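Local coordinates for protein 2-methyl-3-hydroxypyridine-5-carboxylic acid oxygenase (Mesorhizobium loti, PDB 3ALJ) that probably uses FAD, molecular oxygen and a reduced nicotinamide cofactor to oxygenate and open the pyridine ring of 2-methyl-3-hydroxypyridine-5-carboxylic acid, at residues 60-65 with 303-308; 22-27 with 108-113; 81-86 with 91-96. One frame throughout, in Å; residues are numbered along the deposited sequence.

Contact 1: residues 60-65 with 303-308; sequences LRVLEG and CAMVNA
Val-62 points from one helix into the backbone and side chains of Met-305 and Val-306 on another. The two helix segments approach to 9.3 Å between their axes, at 40° to each other. Their CA atoms come nearest at Val-62 and Val-306. The contact is apolar and buried.

Met-305 can be followed outward from its backbone. Its CB lies 4.1 Å from CG1 of Val-62, the first point where the side chain meets the other helix. CG and SD carry the chain onward without a close partner in segment 60-65. A bend about the CG-SD bond (chi3 73°) brings the terminal methyl against Leu-63. CE then rests 3.9 Å from CD2 of Leu-63, and 4.0 Å from CG of the same leucine. One flexible side chain thus touches two successive residues of helix 57-65.

Val-62 uses both of its methyls. With CG1 anti to the backbone N (chi1 174°), that methyl is directed at Met-305 and CG2 at Val-306. CG2 stands 3.7 Å from the backbone N of Val-306. It also meets CG2 of Val-306 at 3.8 Å, methyl to methyl. An alanine here would lose both methyls, which is likely to open a gap beside Met-305 and Val-306 and weaken the join between the two helices.

Arg-61 and Glu-64 take no part in this packing and form a salt bridge, NH1 of Arg-61 to OE2 of Glu-64 at 3.0 Å. Arg-61 NH2 makes a second one with Asp-369.

Other parts of the fold close in around the pair. Thr-25 of helix 21-32 touches both Val-62 and Met-305, which makes this a three-helix junction. Leu-63 also packs on Val-72 of helix 69-73. Behind helix 300-314, Cys-303 and Asn-307 pack against the long helix 321-349.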
loop_
_atom_site.group_PDB
_atom_site.type_symbol
_atom_site.label_atom_id
_atom_site.label_comp_id
_atom_site.label_asym_id
_atom_site.label_seq_id
_atom_site.Cartn_x
_atom_site.Cartn_y
_atom_site.Cartn_z
ATOM N N LEU A 60 -4.634 10.265 0.355
ATOM C CA LEU A 60 -5.638 10.927 1.148
ATOM C C LEU A 60 -6.691 11.603 0.230
ATOM O O LEU A 60 -7.875 11.596 0.596
ATOM C CB LEU A 60 -4.960 11.921 2.127
ATOM C CG LEU A 60 -4.106 11.258 3.184
ATOM C CD1 LEU A 60 -3.288 12.350 3.893
ATOM C CD2 LEU A 60 -4.932 10.442 4.200
ATOM N N ARG A 61 -6.264 12.162 -0.921
ATOM C CA ARG A 61 -7.199 12.792 -1.868
ATOM C C ARG A 61 -8.040 11.685 -2.508
ATOM O O ARG A 61 -9.239 11.937 -2.736
ATOM C CB ARG A 61 -6.354 13.520 -2.930
ATOM C CG ARG A 61 -5.741 14.870 -2.432
ATOM C CD ARG A 61 -6.841 15.901 -2.017
ATOM N NE ARG A 61 -7.365 16.507 -3.243
ATOM C CZ ARG A 61 -8.070 17.617 -3.235
ATOM N NH1 ARG A 61 -8.581 18.036 -2.092
ATOM N NH2 ARG A 61 -8.352 18.203 -4.423
ATOM N N VAL A 62 -7.481 10.486 -2.770
ATOM C CA VAL A 62 -8.370 9.419 -3.198
ATOM C C VAL A 62 -9.423 9.174 -2.142
ATOM O O VAL A 62 -10.626 9.056 -2.466
ATOM C CB VAL A 62 -7.588 8.121 -3.471
ATOM C CG1 VAL A 62 -8.577 6.953 -3.771
ATOM C CG2 VAL A 62 -6.645 8.275 -4.671
ATOM N N LEU A 63 -9.021 9.055 -0.860
ATOM C CA LEU A 63 -10.023 8.792 0.173
ATOM C C LEU A 63 -11.103 9.855 0.225
ATOM O O LEU A 63 -12.295 9.583 0.429
ATOM C CB LEU A 63 -9.361 8.670 1.596
ATOM C CG LEU A 63 -8.533 7.378 1.726
ATOM C CD1 LEU A 63 -7.658 7.516 2.941
ATOM C CD2 LEU A 63 -9.480 6.177 1.925
ATOM N N GLU A 64 -10.688 11.129 0.058
ATOM C CA GLU A 64 -11.703 12.212 -0.065
ATOM C C GLU A 64 -12.654 11.974 -1.190
ATOM O O GLU A 64 -13.863 12.169 -1.034
ATOM C CB GLU A 64 -10.886 13.521 -0.249
ATOM C CG GLU A 64 -11.802 14.743 -0.208
ATOM C CD GLU A 64 -11.006 16.125 -0.365
ATOM O OE1 GLU A 64 -11.745 17.063 -0.733
ATOM O OE2 GLU A 64 -9.784 16.136 -0.135
ATOM N N GLY A 65 -12.107 11.654 -2.375
ATOM C CA GLY A 65 -12.934 11.346 -3.587
ATOM C C GLY A 65 -13.830 10.125 -3.329
ATOM O O GLY A 65 -14.861 10.036 -3.989
ATOM N N CYS A 303 -0.170 4.433 -5.122
ATOM C CA CYS A 303 -0.331 4.284 -6.585
ATOM C C CYS A 303 -1.482 3.329 -6.914
ATOM O O CYS A 303 -2.276 3.633 -7.826
ATOM C CB CYS A 303 0.959 3.724 -7.188
ATOM S SG CYS A 303 2.281 4.983 -7.220
ATOM N N ALA A 304 -1.714 2.274 -6.136
ATOM C CA ALA A 304 -2.828 1.388 -6.415
ATOM C C ALA A 304 -4.147 2.164 -6.302
ATOM O O ALA A 304 -5.020 1.998 -7.172
ATOM C CB ALA A 304 -2.878 0.216 -5.412
ATOM N N MET A 305 -4.279 2.991 -5.279
ATOM C CA MET A 305 -5.509 3.736 -5.048
ATOM C C MET A 305 -5.663 4.847 -6.075
ATOM O O MET A 305 -6.799 5.037 -6.589
ATOM C CB MET A 305 -5.473 4.276 -3.618
ATOM C CG MET A 305 -5.656 3.122 -2.625
ATOM S SD MET A 305 -5.502 3.728 -0.871
ATOM C CE MET A 305 -7.081 4.625 -0.717
ATOM N N VAL A 306 -4.626 5.617 -6.340
ATOM C CA VAL A 306 -4.689 6.661 -7.460
ATOM C C VAL A 306 -5.099 5.987 -8.755
ATOM O O VAL A 306 -5.940 6.514 -9.456
ATOM C CB VAL A 306 -3.363 7.393 -7.589
ATOM C CG1 VAL A 306 -3.277 8.191 -8.906
ATOM C CG2 VAL A 306 -3.246 8.411 -6.401
ATOM N N ASN A 307 -4.491 4.856 -9.096
ATOM C CA ASN A 307 -4.839 4.194 -10.395
ATOM C C ASN A 307 -6.223 3.651 -10.415
ATOM O O ASN A 307 -6.906 3.857 -11.435
ATOM C CB ASN A 307 -3.764 3.149 -10.704
ATOM C CG ASN A 307 -2.385 3.726 -10.910
ATOM O OD1 ASN A 307 -1.329 2.980 -10.782
ATOM N ND2 ASN A 307 -2.322 4.927 -11.197
ATOM N N ALA A 308 -6.711 3.125 -9.298
ATOM C CA ALA A 308 -8.067 2.629 -9.296
ATOM C C ALA A 308 -9.051 3.776 -9.415
ATOM O O ALA A 308 -10.087 3.730 -10.140
ATOM C CB ALA A 308 -8.299 1.828 -8.042
#

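Contact 2: residues 22-27 with 108-113; sequences AGLTAA and HLHDAL. With FAD (flavin-adenine dinucleotide), chain B.
The helix that follows the first strand of the Rossmann-type FAD-binding fold brings Leu-24 against His-110 and Leu-113 of helix 106-119. The axes of the two segments lie 10.3 Å apart. They run in roughly the same direction, 28° from parallel.

Leu-24 carries the contact through CD1. His-110 has two conformers, and what follows of its ring holds for one of them. The methyl sits over one face of the imidazole, a CH-pi contact of 3.9 Å from Leu-24 CD1 to the His-110 ring centroid. It leans toward the NE2 corner of the ring, with CD1 of Leu-24 to NE2 of His-110 at 3.4 Å. The leucine side chain runs nearly perpendicular to that of the histidine. On another side, the same CD1 meets CB of Leu-113 at 3.8 Å.

His-110 has CG anti to the backbone N (chi1 -165°), which brings its ring up against Leu-24. Its NE2 hydrogen-bonds to the carbonyl oxygen of Gly-19, in the loop leading into helix 21-32. Gly-19 lies within the probable GxGxxG sequence of Gly-18, Gly-20 and Gly-23, the glycine-rich turn of dinucleotide-binding folds. At this N-terminal end of the helix, the backbone N of Ala-22 donates to FAD O1P over 2.9 Å, at an N-H...O angle of 161°. The CB of Ala-22 also touches this oxygen, at 3.4 Å from O1P. Thr-25 lies more loosely beside Leu-113, and its OG1 bonds back to the carbonyl of Phe-21.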
loop_
_atom_site.group_PDB
_atom_site.type_symbol
_atom_site.label_atom_id
_atom_site.label_comp_id
_atom_site.label_asym_id
_atom_site.label_seq_id
_atom_site.Cartn_x
_atom_site.Cartn_y
_atom_site.Cartn_z
ATOM N N ALA A 22 -6.790 -1.636 -3.758
ATOM C CA ALA A 22 -7.123 -1.316 -5.130
ATOM C C ALA A 22 -8.548 -1.675 -5.544
ATOM O O ALA A 22 -9.300 -0.879 -6.102
ATOM C CB ALA A 22 -6.130 -2.013 -6.075
ATOM N N GLY A 23 -8.957 -2.903 -5.099
ATOM C CA GLY A 23 -10.305 -3.327 -5.489
ATOM C C GLY A 23 -11.431 -2.603 -4.800
ATOM O O GLY A 23 -12.438 -2.261 -5.441
ATOM N N LEU A 24 -11.187 -2.329 -3.529
ATOM C CA LEU A 24 -12.207 -1.559 -2.794
ATOM C C LEU A 24 -12.282 -0.114 -3.310
ATOM O O LEU A 24 -13.388 0.436 -3.391
ATOM C CB LEU A 24 -11.879 -1.565 -1.304
ATOM C CG LEU A 24 -12.098 -2.909 -0.579
ATOM C CD1 LEU A 24 -11.430 -2.875 0.828
ATOM C CD2 LEU A 24 -13.583 -3.155 -0.427
ATOM N N THR A 25 -11.132 0.495 -3.642
ATOM C CA THR A 25 -11.164 1.830 -4.210
ATOM C C THR A 25 -11.882 1.811 -5.523
ATOM O O THR A 25 -12.768 2.665 -5.765
ATOM C CB THR A 25 -9.699 2.311 -4.411
ATOM O OG1 THR A 25 -9.076 2.555 -3.137
ATOM C CG2 THR A 25 -9.710 3.669 -5.212
ATOM N N ALA A 26 -11.570 0.838 -6.421
ATOM C CA ALA A 26 -12.274 0.785 -7.692
ATOM C C ALA A 26 -13.751 0.566 -7.491
ATOM O O ALA A 26 -14.587 1.264 -8.159
ATOM C CB ALA A 26 -11.667 -0.394 -8.588
ATOM N N ALA A 27 -14.121 -0.325 -6.599
ATOM C CA ALA A 27 -15.544 -0.562 -6.377
ATOM C C ALA A 27 -16.328 0.640 -5.881
ATOM O O ALA A 27 -17.406 0.917 -6.372
ATOM C CB ALA A 27 -15.750 -1.774 -5.488
ATOM N N HIS A 108 -7.182 -0.369 9.989
ATOM C CA HIS A 108 -7.955 0.886 10.013
ATOM C C HIS A 108 -8.304 1.366 8.640
ATOM O O HIS A 108 -9.443 1.747 8.383
ATOM C CB HIS A 108 -7.098 1.922 10.805
ATOM C CG HIS A 108 -7.792 3.232 10.985
ATOM N ND1 HIS A 108 -8.764 3.395 11.954
ATOM C CD2 HIS A 108 -7.620 4.409 10.379
ATOM C CE1 HIS A 108 -9.155 4.668 11.923
ATOM N NE2 HIS A 108 -8.450 5.311 11.003
ATOM N N LEU A 109 -7.336 1.304 7.724
ATOM C CA LEU A 109 -7.602 1.761 6.389
ATOM C C LEU A 109 -8.613 0.829 5.672
ATOM O O LEU A 109 -9.563 1.253 5.047
ATOM C CB LEU A 109 -6.293 1.864 5.602
ATOM C CG LEU A 109 -6.395 2.176 4.115
ATOM C CD1 LEU A 109 -7.179 3.489 3.930
ATOM C CD2 LEU A 109 -5.048 2.211 3.522
ATOM N N HIS A 110 -8.304 -0.486 5.812
ATOM C CA HIS A 110 -9.101 -1.459 5.094
ATOM C C HIS A 110 -10.561 -1.432 5.653
ATOM O O HIS A 110 -11.493 -1.421 4.815
ATOM C CB HIS A 110 -8.389 -2.833 5.225
ATOM C CG HIS A 110 -8.893 -3.813 4.255
ATOM N ND1 HIS A 110 -9.861 -4.722 4.570
ATOM C CD2 HIS A 110 -8.568 -4.018 2.951
ATOM C CE1 HIS A 110 -10.091 -5.474 3.513
ATOM N NE2 HIS A 110 -9.348 -5.034 2.505
ATOM N N ASP A 111 -10.764 -1.263 6.962
ATOM C CA ASP A 111 -12.117 -1.270 7.500
ATOM C C ASP A 111 -12.852 -0.012 7.064
ATOM O O ASP A 111 -14.031 -0.095 6.637
ATOM C CB ASP A 111 -12.087 -1.406 9.046
ATOM C CG ASP A 111 -11.693 -2.811 9.516
ATOM O OD1 ASP A 111 -11.368 -3.763 8.726
ATOM O OD2 ASP A 111 -11.544 -2.758 10.795
ATOM N N ALA A 112 -12.157 1.152 6.912
ATOM C CA ALA A 112 -12.835 2.317 6.410
ATOM C C ALA A 112 -13.309 2.156 4.995
ATOM O O ALA A 112 -14.448 2.560 4.690
ATOM C CB ALA A 112 -11.874 3.543 6.520
ATOM N N LEU A 113 -12.517 1.508 4.153
ATOM C CA LEU A 113 -12.967 1.222 2.825
ATOM C C LEU A 113 -14.104 0.205 2.741
ATOM O O LEU A 113 -15.018 0.443 1.926
ATOM C CB LEU A 113 -11.745 0.774 1.965
ATOM C CG LEU A 113 -10.672 1.893 1.766
ATOM C CD1 LEU A 113 -9.406 1.181 1.187
ATOM C CD2 LEU A 113 -11.148 2.917 0.794
HETATM P PA FAD B . -3.537 -6.559 -2.093
HETATM O O1A FAD B . -3.516 -5.581 -0.961
HETATM O O2A FAD B . -2.601 -7.622 -2.122
HETATM O O5B FAD B . -5.016 -7.137 -2.136
HETATM C C5B FAD B . -5.398 -8.162 -3.112
HETATM C C4B FAD B . -6.619 -8.775 -2.459
HETATM O O4B FAD B . -7.044 -9.735 -3.487
HETATM C C3B FAD B . -6.356 -9.596 -1.250
HETATM O O3B FAD B . -7.336 -9.340 -0.223
HETATM C C2B FAD B . -6.350 -11.070 -1.795
HETATM O O2B FAD B . -6.766 -12.041 -0.818
HETATM C C1B FAD B . -7.392 -11.038 -2.865
HETATM N N9A FAD B . -7.154 -11.936 -3.949
HETATM C C8A FAD B . -5.967 -12.430 -4.441
HETATM N N7A FAD B . -6.164 -13.190 -5.529
HETATM C C5A FAD B . -7.534 -13.196 -5.743
HETATM C C6A FAD B . -8.322 -13.728 -6.761
HETATM N N6A FAD B . -7.758 -14.483 -7.762
HETATM N N1A FAD B . -9.635 -13.503 -6.679
HETATM C C2A FAD B . -10.201 -12.811 -5.684
HETATM N N3A FAD B . -9.488 -12.227 -4.677
HETATM C C4A FAD B . -8.142 -12.419 -4.759
HETATM N N1 FAD B . 2.047 0.963 0.337
HETATM C C2 FAD B . 1.770 2.183 0.760
HETATM O O2 FAD B . 1.032 2.966 0.141
HETATM N N3 FAD B . 2.333 2.651 1.948
HETATM C C4 FAD B . 3.156 1.843 2.735
HETATM O O4 FAD B . 3.519 2.268 3.894
HETATM C C4X FAD B . 3.441 0.578 2.253
HETATM N N5 FAD B . 4.376 -0.253 2.963
HETATM C C5X FAD B . 4.707 -1.488 2.438
HETATM C C6 FAD B . 5.695 -2.282 3.047
HETATM C C7 FAD B . 5.979 -3.535 2.567
HETATM C C7M FAD B . 7.065 -4.392 3.278
HETATM C C8 FAD B . 5.353 -4.009 1.433
HETATM C C8M FAD B . 5.673 -5.399 0.838
HETATM C C9 FAD B . 4.371 -3.227 0.810
HETATM C C9A FAD B . 4.067 -1.927 1.285
HETATM N N10 FAD B . 3.078 -1.070 0.628
HETATM C C10 FAD B . 2.829 0.165 1.096
HETATM C "C1'" FAD B . 2.406 -1.576 -0.661
HETATM C "C2'" FAD B . 1.015 -2.096 -0.325
HETATM O "O2'" FAD B . 1.123 -3.125 0.681
HETATM C "C3'" FAD B . 0.412 -2.774 -1.570
HETATM O "O3'" FAD B . 0.887 -2.018 -2.747
HETATM C "C4'" FAD B . -1.058 -2.735 -1.632
HETATM O "O4'" FAD B . -1.548 -3.513 -0.503
HETATM C "C5'" FAD B . -1.584 -3.393 -2.866
HETATM O "O5'" FAD B . -3.007 -3.341 -2.838
HETATM P P FAD B . -3.774 -4.261 -3.870
HETATM O O1P FAD B . -5.200 -4.057 -3.576
HETATM O O2P FAD B . -3.281 -4.075 -5.271
HETATM O O3P FAD B . -3.325 -5.766 -3.484
#

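Contact 3: residues 81-86 with 91-96; sequences TYETWM and VSKETF
A beta hairpin at the edge of the larger mixed sheet pairs Tyr-82 with Glu-94, Glu-83 with Lys-93 and Thr-84 with Ser-92. Tyr-82 and Glu-94 exchange two backbone bonds, Tyr-82 N to Glu-94 O at 2.9 Å and Glu-94 N to Tyr-82 O at 2.8 Å. At the other end Val-91 and Ser-92 both face Thr-84, a classic beta bulge. Val-91 N reaches Thr-84 O at 2.8 Å, while Ser-92 N makes only a weak bond of 3.5 Å to Thr-84 O. The other edge of strand 82-86 bonds to strand 199-203.

Side chains of Tyr-82, Thr-84, Ser-92 and Glu-94 share one face. One water gathers Thr-84 OG1, Ser-92 OG, Glu-94 OE1 and the carbonyl oxygen of Tyr-82. Glu-94 holds Phe-358 N with OE2. Nearby, CZ of Phe-96 packs 3.7 Å from CB of Tyr-82, and Phe-358 meets both of these rings edge-to-face.

On the opposite face Glu-83 and Lys-93 run alongside each other in the same direction. With CG anti to the backbone N (chi1 -179°) and an extended chain, Glu-83 follows the lysine, its OE2 3.5 Å from CE of Lys-93. Trp-85 NE1 donates to Glu-83 OE2 over 2.9 Å. The oxygen lies in the indole plane, but the N-H comes from above the carboxylate plane. Ser-90 and a second water also bond to this oxygen.

The charges of Glu-83 and Lys-93 are not directly paired, with OE2 of Glu-83 and NZ of Lys-93 4.4 Å apart. The second water spans them, weakly on the lysine side, and Lys-93 forms its salt bridge with Glu-195. Several donors around Glu-83 OE2, with a lysine close by, would probably favour the ionised carboxylate.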
loop_
_atom_site.group_PDB
_atom_site.type_symbol
_atom_site.label_atom_id
_atom_site.label_comp_id
_atom_site.label_asym_id
_atom_site.label_seq_id
_atom_site.Cartn_x
_atom_site.Cartn_y
_atom_site.Cartn_z
ATOM N N THR A 81 7.150 15.205 12.657
ATOM C CA THR A 81 8.221 15.187 11.725
ATOM C C THR A 81 8.535 13.732 11.318
ATOM O O THR A 81 8.208 12.792 12.068
ATOM C CB THR A 81 9.520 15.844 12.291
ATOM O OG1 THR A 81 10.423 16.036 11.152
ATOM C CG2 THR A 81 10.133 15.170 13.391
ATOM N N TYR A 82 9.104 13.618 10.105
ATOM C CA TYR A 82 9.701 12.326 9.658
ATOM C C TYR A 82 11.209 12.469 9.877
ATOM O O TYR A 82 11.909 13.198 9.204
ATOM C CB TYR A 82 9.331 12.146 8.198
ATOM C CG TYR A 82 9.649 10.808 7.639
ATOM C CD1 TYR A 82 10.979 10.269 7.709
ATOM C CD2 TYR A 82 8.642 10.039 7.018
ATOM C CE1 TYR A 82 11.231 8.983 7.125
ATOM C CE2 TYR A 82 8.918 8.803 6.428
ATOM C CZ TYR A 82 10.176 8.306 6.508
ATOM O OH TYR A 82 10.514 7.091 5.876
ATOM N N GLU A 83 11.649 11.734 10.951
ATOM C CA GLU A 83 13.049 11.819 11.413
ATOM C C GLU A 83 13.845 10.561 10.918
ATOM O O GLU A 83 13.270 9.487 10.867
ATOM C CB GLU A 83 13.072 11.977 12.912
ATOM C CG GLU A 83 14.481 12.094 13.477
ATOM C CD GLU A 83 14.492 12.427 14.977
ATOM O OE1 GLU A 83 13.469 12.241 15.657
ATOM O OE2 GLU A 83 15.602 12.725 15.463
ATOM N N THR A 84 15.103 10.739 10.582
ATOM C CA THR A 84 15.994 9.635 10.265
ATOM C C THR A 84 17.144 9.613 11.208
ATOM O O THR A 84 17.774 10.717 11.461
ATOM C CB THR A 84 16.479 9.823 8.826
ATOM O OG1 THR A 84 15.334 9.818 7.975
ATOM C CG2 THR A 84 17.333 8.619 8.336
ATOM N N TRP A 85 17.465 8.425 11.735
ATOM C CA TRP A 85 18.749 8.230 12.491
ATOM C C TRP A 85 19.688 7.326 11.722
ATOM O O TRP A 85 19.248 6.363 11.090
ATOM C CB TRP A 85 18.488 7.586 13.852
ATOM C CG TRP A 85 17.700 8.429 14.829
ATOM C CD1 TRP A 85 17.205 9.675 14.676
ATOM C CD2 TRP A 85 17.312 7.937 16.168
ATOM N NE1 TRP A 85 16.541 10.036 15.852
ATOM C CE2 TRP A 85 16.594 9.012 16.785
ATOM C CE3 TRP A 85 17.517 6.712 16.866
ATOM C CZ2 TRP A 85 16.041 8.899 18.076
ATOM C CZ3 TRP A 85 16.972 6.609 18.200
ATOM C CH2 TRP A 85 16.220 7.667 18.729
ATOM N N MET A 86 20.973 7.567 11.887
ATOM C CA MET A 86 22.020 6.649 11.455
ATOM C C MET A 86 22.902 6.379 12.639
ATOM O O MET A 86 23.452 7.352 13.220
ATOM C CB MET A 86 22.877 7.248 10.330
ATOM C CG MET A 86 24.139 6.351 10.047
ATOM S SD MET A 86 23.728 4.612 9.597
ATOM C CE MET A 86 22.949 4.967 8.121
ATOM N N VAL A 91 20.020 12.450 11.689
ATOM C CA VAL A 91 20.660 13.014 10.531
ATOM C C VAL A 91 19.690 13.910 9.725
ATOM O O VAL A 91 20.105 14.691 8.821
ATOM C CB VAL A 91 21.305 11.959 9.614
ATOM C CG1 VAL A 91 22.489 11.338 10.287
ATOM C CG2 VAL A 91 20.270 10.912 9.122
ATOM N N SER A 92 18.377 13.782 9.921
ATOM C CA SER A 92 17.487 14.698 9.236
ATOM C C SER A 92 16.109 14.673 9.967
ATOM O O SER A 92 15.730 13.670 10.607
ATOM C CB SER A 92 17.253 14.283 7.747
ATOM O OG SER A 92 16.711 12.969 7.573
ATOM N N LYS A 93 15.357 15.778 9.737
ATOM C CA LYS A 93 13.971 15.907 10.119
ATOM C C LYS A 93 13.239 16.596 9.021
ATOM O O LYS A 93 13.673 17.693 8.557
ATOM C CB LYS A 93 13.872 16.794 11.430
ATOM C CG LYS A 93 14.264 15.920 12.697
ATOM C CD LYS A 93 14.123 16.826 13.943
ATOM C CE LYS A 93 14.387 15.980 15.157
ATOM N NZ LYS A 93 14.341 16.874 16.399
ATOM N N GLU A 94 12.245 15.869 8.497
ATOM C CA GLU A 94 11.616 16.383 7.234
ATOM C C GLU A 94 10.127 16.496 7.455
ATOM O O GLU A 94 9.458 15.609 8.038
ATOM C CB GLU A 94 11.872 15.341 6.082
ATOM C CG GLU A 94 13.336 15.264 5.707
ATOM C CD GLU A 94 13.610 14.093 4.769
ATOM O OE1 GLU A 94 13.886 12.994 5.236
ATOM O OE2 GLU A 94 13.592 14.329 3.549
ATOM N N THR A 95 9.538 17.596 6.937
ATOM C CA THR A 95 8.076 17.825 7.043
ATOM C C THR A 95 7.484 18.166 5.688
ATOM O O THR A 95 6.273 18.433 5.615
ATOM C CB THR A 95 7.720 18.888 8.096
ATOM O OG1 THR A 95 8.312 20.108 7.683
ATOM C CG2 THR A 95 8.145 18.474 9.483
ATOM N N PHE A 96 8.252 18.216 4.597
ATOM C CA PHE A 96 7.671 18.237 3.227
ATOM C C PHE A 96 6.858 19.457 2.887
ATOM O O PHE A 96 5.918 19.391 2.129
ATOM C CB PHE A 96 6.757 16.965 3.016
ATOM C CG PHE A 96 7.278 15.677 3.738
ATOM C CD1 PHE A 96 8.554 15.203 3.440
ATOM C CD2 PHE A 96 6.495 14.969 4.617
ATOM C CE1 PHE A 96 9.051 14.044 4.046
ATOM C CE2 PHE A 96 6.957 13.788 5.218
ATOM C CZ PHE A 96 8.221 13.340 4.920
HETATM O O HOH W 1 14.136 12.399 7.808
HETATM O O HOH W 2 15.992 14.304 17.542
#

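Contacts 1 and 2 are neighbours, with centres about 10 Å apart, and meet on helix 21-32. Ala-308 CB lies 3.7 Å from Thr-25 CG2, and the same Ala-308 CB lies 3.5 Å from the carbonyl O of Ala-22. Their segments alternate along the chain, so the two contacts interlock in sequence. Contact 2 reaches the cofactor through Ala-22. In contact 1 the side chain of Met-305 is about 7 Å from FAD. Contact 3 lies in the larger mixed sheet, its centre about 26 Å from that of contact 1 and about 30 Å from that of contact 2. Even so, the side chain of Tyr-82 is about 9 Å from FAD.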